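Local coordinates for putative cytosine/guanine deaminase (Unidentified, PDB 2PAJ), which catalyses the zinc-dependent hydrolytic deamination of pterins such as isoxanthopterin, converting 2-amino-4-hydroxypteridines into 2,4-dihydroxypteridines with release of ammonium, at residues A17-G23 against D65-P70; V34-R40 against I49-R55. All blocks are in the same frame, centred on the assembly; numbering follows the deposited sequence.

Interaction 1. Residues A17-G23 against D65-P70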
loop_
_atom_site.group_PDB
_atom_site.type_symbol
_atom_site.label_atom_id
_atom_site.label_comp_id
_atom_site.label_asym_id
_atom_site.label_seq_id
_atom_site.Cartn_x
_atom_site.Cartn_y
_atom_site.Cartn_z
ATOM N N ALA A 17 0.102 -8.704 -25.669
ATOM C CA ALA A 17 0.755 -9.035 -24.403
ATOM C C ALA A 17 1.129 -10.521 -24.371
ATOM O O ALA A 17 0.383 -11.373 -24.869
ATOM C CB ALA A 17 -0.163 -8.705 -23.244
ATOM N N ALA A 18 2.285 -10.829 -23.788
ATOM C CA ALA A 18 2.751 -12.201 -23.690
ATOM C C ALA A 18 1.960 -12.951 -22.623
ATOM O O ALA A 18 1.813 -14.168 -22.689
ATOM C CB ALA A 18 4.233 -12.218 -23.358
ATOM N N ALA A 19 1.451 -12.215 -21.640
ATOM C CA ALA A 19 0.675 -12.799 -20.552
ATOM C C ALA A 19 -0.139 -11.737 -19.812
ATOM O O ALA A 19 0.271 -10.574 -19.723
ATOM C CB ALA A 19 1.598 -13.511 -19.583
ATOM N N ILE A 20 -1.288 -12.150 -19.277
ATOM C CA ILE A 20 -2.176 -11.254 -18.542
ATOM C C ILE A 20 -2.706 -11.864 -17.243
ATOM O O ILE A 20 -3.594 -12.713 -17.267
ATOM C CB ILE A 20 -3.410 -10.861 -19.389
ATOM C CG1 ILE A 20 -2.978 -10.291 -20.744
ATOM C CG2 ILE A 20 -4.226 -9.822 -18.644
ATOM C CD1 ILE A 20 -4.132 -9.956 -21.686
ATOM N N MET A 21 -2.168 -11.435 -16.109
ATOM C CA MET A 21 -2.649 -11.934 -14.822
ATOM C C MET A 21 -3.780 -11.005 -14.340
ATOM O O MET A 21 -3.632 -9.788 -14.306
ATOM C CB MET A 21 -1.506 -11.986 -13.807
ATOM C CG MET A 21 -0.303 -12.841 -14.240
ATOM S SD MET A 21 -0.668 -14.501 -14.886
ATOM C CE MET A 21 -1.020 -15.399 -13.411
ATOM N N THR A 22 -4.912 -11.597 -13.977
ATOM C CA THR A 22 -6.087 -10.847 -13.561
ATOM C C THR A 22 -6.162 -10.405 -12.116
ATOM O O THR A 22 -6.907 -9.484 -11.785
ATOM C CB THR A 22 -7.352 -11.650 -13.808
ATOM O OG1 THR A 22 -7.251 -12.318 -15.066
ATOM C CG2 THR A 22 -8.567 -10.715 -13.838
ATOM N N GLY A 23 -5.402 -11.059 -11.255
ATOM C CA GLY A 23 -5.466 -10.716 -9.854
ATOM C C GLY A 23 -6.751 -11.305 -9.303
ATOM O O GLY A 23 -7.315 -10.797 -8.341
ATOM N N ASP A 65 5.899 -9.168 -26.082
ATOM C CA ASP A 65 6.843 -9.842 -25.193
ATOM C C ASP A 65 6.716 -9.369 -23.757
ATOM O O ASP A 65 7.490 -9.791 -22.895
ATOM C CB ASP A 65 8.292 -9.630 -25.651
ATOM C CG ASP A 65 8.563 -10.205 -27.016
ATOM O OD1 ASP A 65 8.128 -11.343 -27.285
ATOM O OD2 ASP A 65 9.231 -9.516 -27.812
ATOM N N CYS A 66 5.754 -8.490 -23.500
ATOM C CA CYS A 66 5.559 -7.975 -22.156
ATOM C C CYS A 66 4.459 -8.694 -21.411
ATOM O O CYS A 66 3.527 -9.230 -21.997
ATOM C CB CYS A 66 5.251 -6.480 -22.188
ATOM S SG CYS A 66 6.608 -5.474 -22.758
ATOM N N VAL A 67 4.594 -8.688 -20.094
ATOM C CA VAL A 67 3.642 -9.321 -19.200
ATOM C C VAL A 67 2.821 -8.221 -18.527
ATOM O O VAL A 67 3.343 -7.171 -18.141
ATOM C CB VAL A 67 4.389 -10.172 -18.133
ATOM C CG1 VAL A 67 3.409 -10.853 -17.203
ATOM C CG2 VAL A 67 5.253 -11.211 -18.822
ATOM N N ILE A 68 1.524 -8.469 -18.405
ATOM C CA ILE A 68 0.622 -7.512 -17.789
ATOM C C ILE A 68 0.123 -8.061 -16.458
ATOM O O ILE A 68 -0.200 -9.241 -16.338
ATOM C CB ILE A 68 -0.570 -7.189 -18.738
ATOM C CG1 ILE A 68 -0.051 -6.426 -19.960
ATOM C CG2 ILE A 68 -1.613 -6.355 -18.020
ATOM C CD1 ILE A 68 -1.103 -6.086 -20.968
ATOM N N TYR A 69 0.094 -7.180 -15.462
ATOM C CA TYR A 69 -0.334 -7.473 -14.094
ATOM C C TYR A 69 -1.200 -6.287 -13.677
ATOM O O TYR A 69 -1.151 -5.220 -14.298
ATOM C CB TYR A 69 0.879 -7.444 -13.151
ATOM C CG TYR A 69 1.664 -8.721 -12.871
ATOM C CD1 TYR A 69 1.989 -9.624 -13.891
ATOM C CD2 TYR A 69 2.153 -8.976 -11.579
ATOM C CE1 TYR A 69 2.778 -10.742 -13.634
ATOM C CE2 TYR A 69 2.941 -10.085 -11.313
ATOM C CZ TYR A 69 3.253 -10.963 -12.343
ATOM O OH TYR A 69 4.061 -12.043 -12.085
ATOM N N PRO A 70 -2.036 -6.459 -12.646
ATOM C CA PRO A 70 -2.813 -5.283 -12.262
ATOM C C PRO A 70 -1.814 -4.537 -11.363
ATOM O O PRO A 70 -0.987 -5.177 -10.712
ATOM C CB PRO A 70 -3.996 -5.880 -11.504
ATOM C CG PRO A 70 -3.469 -7.133 -10.965
ATOM C CD PRO A 70 -2.639 -7.680 -12.096
#

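Interaction 2. Residues V34-R40 against I49-R55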
loop_
_atom_site.group_PDB
_atom_site.type_symbol
_atom_site.label_atom_id
_atom_site.label_comp_id
_atom_site.label_asym_id
_atom_site.label_seq_id
_atom_site.Cartn_x
_atom_site.Cartn_y
_atom_site.Cartn_z
ATOM N N VAL A 34 -5.891 -14.609 -17.658
ATOM C CA VAL A 34 -6.828 -14.641 -18.755
ATOM C C VAL A 34 -6.086 -14.772 -20.061
ATOM O O VAL A 34 -5.521 -13.812 -20.578
ATOM C CB VAL A 34 -7.703 -13.380 -18.798
ATOM C CG1 VAL A 34 -6.839 -12.150 -18.886
ATOM C CG2 VAL A 34 -8.631 -13.438 -19.987
ATOM N N PRO A 35 -6.005 -15.995 -20.584
ATOM C CA PRO A 35 -5.285 -16.016 -21.860
ATOM C C PRO A 35 -6.130 -15.190 -22.839
ATOM O O PRO A 35 -7.241 -15.589 -23.216
ATOM C CB PRO A 35 -5.211 -17.518 -22.187
ATOM C CG PRO A 35 -5.037 -18.130 -20.786
ATOM C CD PRO A 35 -6.073 -17.343 -19.977
ATOM N N GLY A 36 -5.604 -14.015 -23.173
ATOM C CA GLY A 36 -6.256 -13.075 -24.075
ATOM C C GLY A 36 -5.089 -12.226 -24.494
ATOM O O GLY A 36 -4.059 -12.329 -23.826
ATOM N N PRO A 37 -5.159 -11.410 -25.561
ATOM C CA PRO A 37 -3.919 -10.665 -25.827
ATOM C C PRO A 37 -3.906 -9.136 -25.711
ATOM O O PRO A 37 -2.917 -8.572 -25.247
ATOM C CB PRO A 37 -3.545 -11.130 -27.226
ATOM C CG PRO A 37 -4.876 -11.163 -27.888
ATOM C CD PRO A 37 -5.852 -11.714 -26.823
ATOM N N ASP A 38 -4.970 -8.459 -26.139
ATOM C CA ASP A 38 -4.983 -6.994 -26.065
ATOM C C ASP A 38 -5.920 -6.467 -24.991
ATOM O O ASP A 38 -6.737 -7.212 -24.446
ATOM C CB ASP A 38 -5.393 -6.366 -27.410
ATOM C CG ASP A 38 -4.688 -6.995 -28.597
ATOM O OD1 ASP A 38 -5.362 -7.730 -29.353
ATOM O OD2 ASP A 38 -3.469 -6.761 -28.773
ATOM N N ILE A 39 -5.792 -5.171 -24.701
ATOM C CA ILE A 39 -6.632 -4.503 -23.708
ATOM C C ILE A 39 -6.960 -3.067 -24.106
ATOM O O ILE A 39 -6.061 -2.260 -24.346
ATOM C CB ILE A 39 -5.962 -4.463 -22.331
ATOM C CG1 ILE A 39 -5.622 -5.885 -21.871
ATOM C CG2 ILE A 39 -6.892 -3.784 -21.323
ATOM C CD1 ILE A 39 -4.862 -5.941 -20.574
ATOM N N ARG A 40 -8.253 -2.762 -24.175
ATOM C CA ARG A 40 -8.709 -1.420 -24.532
ATOM C C ARG A 40 -9.121 -0.630 -23.290
ATOM O O ARG A 40 -9.817 -1.132 -22.416
ATOM C CB ARG A 40 -9.884 -1.487 -25.519
ATOM C CG ARG A 40 -10.511 -0.134 -25.827
ATOM C CD ARG A 40 -11.361 -0.125 -27.098
ATOM N NE ARG A 40 -10.558 0.163 -28.286
ATOM C CZ ARG A 40 -10.076 -0.768 -29.103
ATOM N NH1 ARG A 40 -10.328 -2.046 -28.856
ATOM N NH2 ARG A 40 -9.343 -0.424 -30.160
ATOM N N ILE A 49 -11.098 -6.952 -23.189
ATOM C CA ILE A 49 -9.942 -7.816 -23.095
ATOM C C ILE A 49 -9.980 -8.979 -24.097
ATOM O O ILE A 49 -10.973 -9.706 -24.194
ATOM C CB ILE A 49 -9.822 -8.385 -21.675
ATOM C CG1 ILE A 49 -9.751 -7.242 -20.663
ATOM C CG2 ILE A 49 -8.582 -9.258 -21.568
ATOM C CD1 ILE A 49 -9.964 -7.679 -19.221
ATOM N N GLY A 50 -8.893 -9.128 -24.855
ATOM C CA GLY A 50 -8.769 -10.233 -25.793
ATOM C C GLY A 50 -9.150 -10.062 -27.247
ATOM O O GLY A 50 -10.325 -9.944 -27.582
ATOM N N ALA A 51 -8.154 -10.060 -28.120
ATOM C CA ALA A 51 -8.399 -9.960 -29.557
ATOM C C ALA A 51 -9.181 -8.722 -29.986
ATOM O O ALA A 51 -10.318 -8.832 -30.420
ATOM C CB ALA A 51 -9.119 -11.217 -30.030
ATOM N N LEU A 52 -8.548 -7.555 -29.892
ATOM C CA LEU A 52 -9.165 -6.275 -30.245
ATOM C C LEU A 52 -8.456 -5.606 -31.427
ATOM O O LEU A 52 -7.226 -5.558 -31.489
ATOM C CB LEU A 52 -9.106 -5.343 -29.036
ATOM C CG LEU A 52 -9.376 -5.998 -27.681
ATOM C CD1 LEU A 52 -8.809 -5.130 -26.582
ATOM C CD2 LEU A 52 -10.872 -6.225 -27.503
ATOM N N ALA A 53 -9.234 -5.089 -32.370
ATOM C CA ALA A 53 -8.661 -4.422 -33.539
ATOM C C ALA A 53 -8.471 -2.933 -33.237
ATOM O O ALA A 53 -9.361 -2.278 -32.694
ATOM C CB ALA A 53 -9.570 -4.613 -34.755
ATOM N N PRO A 54 -7.300 -2.383 -33.574
ATOM C CA PRO A 54 -7.050 -0.964 -33.310
ATOM C C PRO A 54 -8.103 -0.039 -33.902
ATOM O O PRO A 54 -8.802 -0.398 -34.851
ATOM C CB PRO A 54 -5.660 -0.739 -33.904
ATOM C CG PRO A 54 -5.566 -1.796 -34.973
ATOM C CD PRO A 54 -6.172 -2.992 -34.297
ATOM N N ARG A 55 -8.222 1.149 -33.320
ATOM C CA ARG A 55 -9.184 2.139 -33.795
ATOM C C ARG A 55 -8.490 3.399 -34.289
ATOM O O ARG A 55 -7.405 3.770 -33.813
ATOM C CB ARG A 55 -10.173 2.504 -32.695
ATOM C CG ARG A 55 -11.138 1.405 -32.412
ATOM C CD ARG A 55 -11.955 1.711 -31.194
ATOM N NE ARG A 55 -12.799 0.579 -30.839
ATOM C CZ ARG A 55 -13.593 0.556 -29.776
ATOM N NH1 ARG A 55 -13.645 1.611 -28.969
ATOM N NH2 ARG A 55 -14.330 -0.519 -29.521
#

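Interaction 1. Residues A17-G23 against D65-P70
The carbonyl of Cys66 receives the backbone N-H of Ala18 in the shortest polar bond of this contact, 2.7 Å from Ala18 N to Cys66 O. Regular parallel pairing would have used the N-H of Ala19, but Ala19 N stays 3.7 Å from Cys66 O, so the ladder starts one residue out of step. Beyond that point strands 19-20 and 67-73 run parallel in proper register. Ile68 supplies both of the next bonds, giving its N-H to Ala19 O (2.8 Å from Ile68 N) and taking the N-H of Met21 on its own carbonyl (3.0 Å from Met21 N to Ile68 O, 170° at the hydrogen). At Pro70 the series stops: the tertiary amide nitrogen of proline has no proton to give, and the ring carbon CD faces the carbonyl of Met21 instead.

Apolar groups fill in between. The chain of Ile68, extended at chi2 (179°), carries CD1 out to Ala17 CB at 3.6 Å, on the sheet face shared with Ile20; Ala19 CB meets Val67 CG1 on the other. Met21 and Tyr69 lie side by side and point the same way, Met21 CG coming obliquely to the ring at 3.8 Å from Tyr69 CE1 before the bent chain carries its end away; the side chain also touches Ile387 of helix 383-398. The phenol OH is hydrogen-bonded to Ala431 O.

Every hydrogen bond between the segments is thus main chain to main chain, which implies that the peptide backbone sets the register while apolar side chains pack on both faces.

Interaction 2. Residues V34-R40 against I49-R55
A β-hairpin, strands 39-42 and 45-49 at one side of the small four-stranded sheet, opens here into a loop that folds back over its own first strand. Ile39 and Ile49 form its last pair, an antiparallel non-hydrogen-bonded one, and just beyond them Gly50 N donates to Asp38 O at 2.9 Å.

Asp38 then holds the loop a second time. Its OD1 accepts the N-H of Leu52 on the anti side, 21° out of the carboxylate plane and 3.2 Å from Leu52 N, while OD2 takes the N-H of Asn16; one carboxylate thereby ties the loop to the residue that follows strand 11-15. Leu52 turns inward over the strand, its CD1 resting 3.7 Å from Asp38 CB and 3.4 Å from Arg40 N.

Arg40 reaches farther along the loop. Its CG lies anti to the backbone N, and a bend at chi3 (-88°) brings the guanidinium to Ala53, where NH2 bonds to Ala53 O at 3.1 Å, lying above the carbonyl plane rather than on a lone pair. The extended side chain of Arg55 crosses that of Arg40, and the two guanidinium groups stack nearly parallel, planes 19° apart. A salt bridge from Arg40 NE to Glu58 OE2 probably offsets part of the repulsion between these like charges. In the stack the guanidinium centres are 3.8 Å apart, with Arg40 NE lying 3.4 Å from Arg55 CZ.

In the fold
Segment 17-23 joins the two contacts: interaction 1 pairs it with 65-70, and its other edge faces 34-37 of interaction 2. Probable backbone hydrogen bonds join them, Val34 N to Ile20 O at 3.0 Å and Ala17 N to Pro37 O at 3.1 Å; the centres of the two contacts lie 12 Å apart. Interaction 2 closes within the 41 residues that separate the segments of interaction 1. Both lie away from the catalytic site, yet strand 67-73, part of which takes part in interaction 1, runs on in sequence towards the zinc ligands His76 and His78. The centre of interaction 2 lies about 29 Å from the chain centre, that of interaction 1 about 21 Å.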